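Long-range contact in trichothecene 15-O-acetyltransferase TRI3 (Fusarium sporotrichioides, PDB 3FOT), which acetylates the C-15 hydroxyl of trichothecene intermediates on the biosynthetic route to mycotoxins such as T-2 toxin: residues 49-63 with 458-472. Numbering follows the deposited sequence.
Sequences ALYDLYIATSLRNIA and NVLSVESIDFVVNQS
Ile-62 CD1 rests on Asn-458 CB (3.4 Å) where the end of strand 53-61 meets the start of strand 457-469, running antiparallel inside the six-stranded mixed sheet of this BAHD-type acyltransferase. Val-459 O accepts from Ile-62 N, and Ser-461 and Arg-60 exchange two backbone bonds. Val-462 lies alongside Leu-59, the two pointing the same way with Val-462 CG2 3.6 Å from Leu-59 CD2.

Glu-463 and Ser-464 together face Ser-58, the signature of a classic beta bulge: Ser-58 O takes a bond from Glu-463 N and a weak, longer one from Ser-464 N. The extra residue turns Glu-463 toward the neighbouring strand, where Arg-60 grips its carboxylate side-on, NE to OE2 at 2.8 Å and NH2 to OE1 at 2.8 Å. OE2 lies near the guanidinium plane but is approached 42° out of its own carboxylate plane. Arg-60 NH1 bonds Asp-175 O. A water joins Asp-466 OD2, Ser-464 OG and Ala-56 O.

Asp-466 with Ala-56 and Val-468 with Tyr-54 are hydrogen-bonded pairs, two backbone bonds each; Phe-467 with Ile-55 between them is a non-hydrogen-bonded pair. With its CG anti to the backbone N (chi1 178°), Phe-467 brings CD1 to within 3.4 Å of Ile-55 CG1 and CZ to 3.9 Å from Leu-53 CD2. Past the strand, Asn-470 N bonds Asp-52 O, and its amide is shared with Trp-138 and Glu-142 of helix 134-147. Asn-470 ND2 also donates almost straight (174°) to Ala-49 O at 2.8 Å, an acceptor lying in the amide plane of Asn-470.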
loop_
_atom_site.group_PDB
_atom_site.type_symbol
_atom_site.label_atom_id
_atom_site.label_comp_id
_atom_site.label_asym_id
_atom_site.label_seq_id
_atom_site.Cartn_x
_atom_site.Cartn_y
_atom_site.Cartn_z
ATOM N N ALA A 49 -13.351 4.140 -6.601
ATOM C CA ALA A 49 -12.131 3.336 -6.443
ATOM C C ALA A 49 -10.858 4.175 -6.461
ATOM O O ALA A 49 -9.804 3.690 -6.887
ATOM C CB ALA A 49 -12.063 2.253 -7.543
ATOM N N LEU A 50 -10.949 5.420 -5.980
ATOM C CA LEU A 50 -9.872 6.383 -6.167
ATOM C C LEU A 50 -8.596 6.011 -5.427
ATOM O O LEU A 50 -7.538 6.419 -5.864
ATOM C CB LEU A 50 -10.293 7.817 -5.813
ATOM C CG LEU A 50 -11.372 8.474 -6.697
ATOM C CD1 LEU A 50 -11.360 9.976 -6.444
ATOM C CD2 LEU A 50 -11.162 8.136 -8.167
ATOM N N TYR A 51 -8.695 5.268 -4.325
ATOM C CA TYR A 51 -7.485 4.818 -3.591
ATOM C C TYR A 51 -7.280 3.288 -3.568
ATOM O O TYR A 51 -6.569 2.787 -2.698
ATOM C CB TYR A 51 -7.505 5.282 -2.124
ATOM C CG TYR A 51 -7.455 6.778 -1.900
ATOM C CD1 TYR A 51 -6.240 7.424 -1.711
ATOM C CD2 TYR A 51 -8.622 7.533 -1.852
ATOM C CE1 TYR A 51 -6.185 8.804 -1.477
ATOM C CE2 TYR A 51 -8.586 8.902 -1.616
ATOM C CZ TYR A 51 -7.362 9.532 -1.438
ATOM O OH TYR A 51 -7.296 10.901 -1.225
ATOM N N ASP A 52 -7.895 2.565 -4.500
ATOM C CA ASP A 52 -7.880 1.094 -4.469
ATOM C C ASP A 52 -6.432 0.581 -4.535
ATOM O O ASP A 52 -5.581 1.177 -5.217
ATOM C CB ASP A 52 -8.676 0.510 -5.645
ATOM C CG ASP A 52 -10.177 0.389 -5.367
ATOM O OD1 ASP A 52 -10.716 1.074 -4.459
ATOM O OD2 ASP A 52 -10.844 -0.407 -6.073
ATOM N N LEU A 53 -6.186 -0.520 -3.833
ATOM C CA LEU A 53 -4.879 -1.187 -3.805
ATOM C C LEU A 53 -4.875 -2.315 -4.808
ATOM O O LEU A 53 -5.856 -3.053 -4.909
ATOM C CB LEU A 53 -4.637 -1.824 -2.428
ATOM C CG LEU A 53 -4.792 -0.990 -1.167
ATOM C CD1 LEU A 53 -4.770 -1.901 0.050
ATOM C CD2 LEU A 53 -3.650 -0.019 -1.160
ATOM N N TYR A 54 -3.789 -2.447 -5.563
ATOM C CA TYR A 54 -3.597 -3.637 -6.386
ATOM C C TYR A 54 -2.198 -4.168 -6.128
ATOM O O TYR A 54 -1.237 -3.390 -6.026
ATOM C CB TYR A 54 -3.684 -3.313 -7.864
ATOM C CG TYR A 54 -5.029 -2.874 -8.374
ATOM C CD1 TYR A 54 -5.837 -3.775 -9.067
ATOM C CD2 TYR A 54 -5.474 -1.559 -8.207
ATOM C CE1 TYR A 54 -7.055 -3.390 -9.595
ATOM C CE2 TYR A 54 -6.711 -1.154 -8.737
ATOM C CZ TYR A 54 -7.489 -2.084 -9.423
ATOM O OH TYR A 54 -8.690 -1.768 -9.997
ATOM N N ILE A 55 -2.095 -5.486 -6.032
ATOM C CA ILE A 55 -0.783 -6.154 -5.937
ATOM C C ILE A 55 -0.676 -7.125 -7.121
ATOM O O ILE A 55 -1.506 -8.012 -7.275
ATOM C CB ILE A 55 -0.602 -6.876 -4.577
ATOM C CG1 ILE A 55 -0.706 -5.857 -3.421
ATOM C CG2 ILE A 55 0.797 -7.600 -4.496
ATOM C CD1 ILE A 55 -1.018 -6.512 -2.037
ATOM N N ALA A 56 0.328 -6.921 -7.979
ATOM C CA ALA A 56 0.513 -7.763 -9.153
ATOM C C ALA A 56 1.659 -8.703 -8.855
ATOM O O ALA A 56 2.793 -8.247 -8.573
ATOM C CB ALA A 56 0.808 -6.895 -10.409
ATOM N N THR A 57 1.371 -10.003 -8.841
ATOM C CA THR A 57 2.418 -10.987 -8.580
ATOM C C THR A 57 2.599 -11.801 -9.865
ATOM O O THR A 57 1.624 -12.193 -10.493
ATOM C CB THR A 57 2.141 -11.887 -7.336
ATOM O OG1 THR A 57 0.952 -12.669 -7.531
ATOM C CG2 THR A 57 1.999 -11.053 -6.032
ATOM N N SER A 58 3.831 -12.016 -10.290
ATOM C CA SER A 58 4.086 -12.887 -11.418
ATOM C C SER A 58 4.728 -14.138 -10.857
ATOM O O SER A 58 5.740 -14.051 -10.171
ATOM C CB SER A 58 5.056 -12.232 -12.403
ATOM O OG SER A 58 5.082 -12.944 -13.607
ATOM N N LEU A 59 4.141 -15.284 -11.165
ATOM C CA LEU A 59 4.596 -16.550 -10.613
ATOM C C LEU A 59 5.061 -17.429 -11.769
ATOM O O LEU A 59 4.647 -17.243 -12.926
ATOM C CB LEU A 59 3.471 -17.250 -9.850
ATOM C CG LEU A 59 2.620 -16.488 -8.818
ATOM C CD1 LEU A 59 1.592 -17.448 -8.229
ATOM C CD2 LEU A 59 3.449 -15.893 -7.714
ATOM N N ARG A 60 5.935 -18.371 -11.464
ATOM C CA ARG A 60 6.369 -19.340 -12.469
ATOM C C ARG A 60 6.081 -20.750 -11.953
ATOM O O ARG A 60 6.349 -21.062 -10.798
ATOM C CB ARG A 60 7.855 -19.178 -12.763
ATOM C CG ARG A 60 8.338 -20.081 -13.878
ATOM C CD ARG A 60 9.734 -19.715 -14.413
ATOM N NE ARG A 60 9.906 -18.285 -14.715
ATOM C CZ ARG A 60 9.556 -17.676 -15.851
ATOM N NH1 ARG A 60 8.999 -18.347 -16.854
ATOM N NH2 ARG A 60 9.782 -16.375 -15.994
ATOM N N ASN A 61 5.561 -21.603 -12.827
ATOM C CA ASN A 61 5.335 -22.986 -12.500
ATOM C C ASN A 61 6.675 -23.724 -12.394
ATOM O O ASN A 61 7.335 -23.983 -13.415
ATOM C CB ASN A 61 4.434 -23.657 -13.541
ATOM C CG ASN A 61 4.230 -25.142 -13.248
ATOM O OD1 ASN A 61 4.651 -25.629 -12.196
ATOM N ND2 ASN A 61 3.540 -25.845 -14.145
ATOM N N ILE A 62 7.099 -24.012 -11.170
ATOM C CA ILE A 62 8.351 -24.754 -10.962
ATOM C C ILE A 62 8.094 -26.107 -10.317
ATOM O O ILE A 62 9.000 -26.753 -9.780
ATOM C CB ILE A 62 9.399 -23.958 -10.154
ATOM C CG1 ILE A 62 8.850 -23.532 -8.779
ATOM C CG2 ILE A 62 9.893 -22.776 -10.974
ATOM C CD1 ILE A 62 9.960 -23.233 -7.755
ATOM N N ALA A 63 6.841 -26.531 -10.377
ATOM C CA ALA A 63 6.405 -27.726 -9.702
ATOM C C ALA A 63 7.032 -29.006 -10.285
ATOM O O ALA A 63 7.495 -29.006 -11.445
ATOM C CB ALA A 63 4.890 -27.811 -9.756
ATOM N N ASN A 458 8.476 -27.147 -3.860
ATOM C CA ASN A 458 8.117 -25.869 -4.469
ATOM C C ASN A 458 7.185 -26.156 -5.618
ATOM O O ASN A 458 7.387 -27.126 -6.371
ATOM C CB ASN A 458 9.359 -25.149 -4.997
ATOM C CG ASN A 458 10.203 -24.560 -3.909
ATOM O OD1 ASN A 458 9.727 -24.253 -2.822
ATOM N ND2 ASN A 458 11.494 -24.387 -4.205
ATOM N N VAL A 459 6.170 -25.308 -5.755
ATOM C CA VAL A 459 5.182 -25.449 -6.791
ATOM C C VAL A 459 5.161 -24.193 -7.676
ATOM O O VAL A 459 5.268 -24.296 -8.897
ATOM C CB VAL A 459 3.794 -25.720 -6.186
ATOM C CG1 VAL A 459 2.741 -25.692 -7.251
ATOM C CG2 VAL A 459 3.790 -27.124 -5.453
ATOM N N LEU A 460 5.050 -23.021 -7.059
ATOM C CA LEU A 460 5.075 -21.764 -7.828
ATOM C C LEU A 460 6.119 -20.833 -7.250
ATOM O O LEU A 460 6.167 -20.629 -6.047
ATOM C CB LEU A 460 3.689 -21.092 -7.845
ATOM C CG LEU A 460 2.647 -21.861 -8.677
ATOM C CD1 LEU A 460 1.228 -21.504 -8.184
ATOM C CD2 LEU A 460 2.779 -21.530 -10.127
ATOM N N SER A 461 6.980 -20.304 -8.108
ATOM C CA SER A 461 7.997 -19.346 -7.665
ATOM C C SER A 461 7.404 -17.957 -7.763
ATOM O O SER A 461 6.800 -17.616 -8.800
ATOM C CB SER A 461 9.213 -19.407 -8.587
ATOM O OG SER A 461 10.211 -18.534 -8.063
ATOM N N VAL A 462 7.525 -17.167 -6.699
ATOM C CA VAL A 462 7.013 -15.791 -6.751
ATOM C C VAL A 462 8.141 -14.924 -7.288
ATOM O O VAL A 462 9.079 -14.598 -6.544
ATOM C CB VAL A 462 6.506 -15.273 -5.373
ATOM C CG1 VAL A 462 5.886 -13.882 -5.517
ATOM C CG2 VAL A 462 5.474 -16.246 -4.749
ATOM N N GLU A 463 8.044 -14.563 -8.567
ATOM C CA GLU A 463 9.181 -13.926 -9.278
ATOM C C GLU A 463 9.231 -12.428 -9.086
ATOM O O GLU A 463 10.308 -11.860 -8.867
ATOM C CB GLU A 463 9.156 -14.245 -10.768
ATOM C CG GLU A 463 9.274 -15.732 -11.012
ATOM C CD GLU A 463 9.909 -16.063 -12.332
ATOM O OE1 GLU A 463 9.610 -15.383 -13.336
ATOM O OE2 GLU A 463 10.710 -17.018 -12.350
ATOM N N SER A 464 8.060 -11.793 -9.170
ATOM C CA SER A 464 8.020 -10.329 -9.103
ATOM C C SER A 464 6.761 -9.881 -8.388
ATOM O O SER A 464 5.710 -10.544 -8.445
ATOM C CB SER A 464 8.097 -9.707 -10.507
ATOM O OG SER A 464 6.933 -10.001 -11.238
ATOM N N ILE A 465 6.887 -8.756 -7.696
ATOM C CA ILE A 465 5.788 -8.174 -6.952
ATOM C C ILE A 465 5.754 -6.697 -7.285
ATOM O O ILE A 465 6.759 -5.998 -7.141
ATOM C CB ILE A 465 5.920 -8.380 -5.416
ATOM C CG1 ILE A 465 6.039 -9.875 -5.060
ATOM C CG2 ILE A 465 4.754 -7.689 -4.664
ATOM C CD1 ILE A 465 6.295 -10.154 -3.564
ATOM N N ASP A 466 4.612 -6.234 -7.783
ATOM C CA ASP A 466 4.418 -4.792 -7.988
ATOM C C ASP A 466 3.197 -4.313 -7.221
ATOM O O ASP A 466 2.125 -4.856 -7.367
ATOM C CB ASP A 466 4.294 -4.477 -9.473
ATOM C CG ASP A 466 5.574 -4.751 -10.208
ATOM O OD1 ASP A 466 6.560 -4.024 -9.920
ATOM O OD2 ASP A 466 5.593 -5.693 -11.037
ATOM N N PHE A 467 3.372 -3.275 -6.421
ATOM C CA PHE A 467 2.329 -2.795 -5.539
ATOM C C PHE A 467 1.897 -1.427 -6.056
ATOM O O PHE A 467 2.704 -0.493 -6.141
ATOM C CB PHE A 467 2.857 -2.714 -4.109
ATOM C CG PHE A 467 1.874 -2.179 -3.126
ATOM C CD1 PHE A 467 0.998 -3.023 -2.465
ATOM C CD2 PHE A 467 1.817 -0.819 -2.853
ATOM C CE1 PHE A 467 0.086 -2.527 -1.559
ATOM C CE2 PHE A 467 0.896 -0.330 -1.937
ATOM C CZ PHE A 467 0.043 -1.177 -1.300
ATOM N N VAL A 468 0.637 -1.339 -6.462
ATOM C CA VAL A 468 0.090 -0.088 -6.980
ATOM C C VAL A 468 -1.104 0.394 -6.140
ATOM O O VAL A 468 -1.900 -0.407 -5.639
ATOM C CB VAL A 468 -0.245 -0.173 -8.511
ATOM C CG1 VAL A 468 0.972 -0.673 -9.319
ATOM C CG2 VAL A 468 -1.416 -1.067 -8.760
ATOM N N VAL A 469 -1.195 1.711 -5.958
ATOM C CA VAL A 469 -2.355 2.330 -5.310
ATOM C C VAL A 469 -2.872 3.341 -6.303
ATOM O O VAL A 469 -2.073 4.157 -6.797
ATOM C CB VAL A 469 -1.989 3.056 -4.015
ATOM C CG1 VAL A 469 -3.230 3.671 -3.395
ATOM C CG2 VAL A 469 -1.340 2.076 -3.045
ATOM N N ASN A 470 -4.166 3.285 -6.631
ATOM C CA ASN A 470 -4.728 4.188 -7.632
ATOM C C ASN A 470 -4.449 5.630 -7.224
ATOM O O ASN A 470 -4.458 5.945 -6.041
ATOM C CB ASN A 470 -6.238 4.012 -7.763
ATOM C CG ASN A 470 -6.629 2.796 -8.605
ATOM O OD1 ASN A 470 -5.804 2.208 -9.313
ATOM N ND2 ASN A 470 -7.896 2.430 -8.535
ATOM N N GLN A 471 -4.204 6.490 -8.207
ATOM C CA GLN A 471 -3.922 7.903 -7.951
ATOM C C GLN A 471 -4.910 8.778 -8.724
ATOM O O GLN A 471 -4.937 8.749 -9.964
ATOM C CB GLN A 471 -2.484 8.256 -8.341
ATOM C CG GLN A 471 -2.161 9.770 -8.344
ATOM C CD GLN A 471 -2.181 10.399 -6.954
ATOM O OE1 GLN A 471 -3.189 10.359 -6.253
ATOM N NE2 GLN A 471 -1.063 11.016 -6.566
ATOM N N SER A 472 -5.715 9.525 -7.969
ATOM C CA SER A 472 -6.683 10.461 -8.523
ATOM C C SER A 472 -6.307 11.927 -8.247
ATOM O O SER A 472 -7.028 12.834 -8.666
ATOM C CB SER A 472 -8.051 10.189 -7.895
ATOM O OG SER A 472 -8.008 10.492 -6.488
HETATM O O HOH W 1 -6.343 8.892 -5.312
HETATM O O HOH W 2 4.581 -8.384 -10.797
HETATM O O HOH W 3 7.971 -13.500 -14.462
#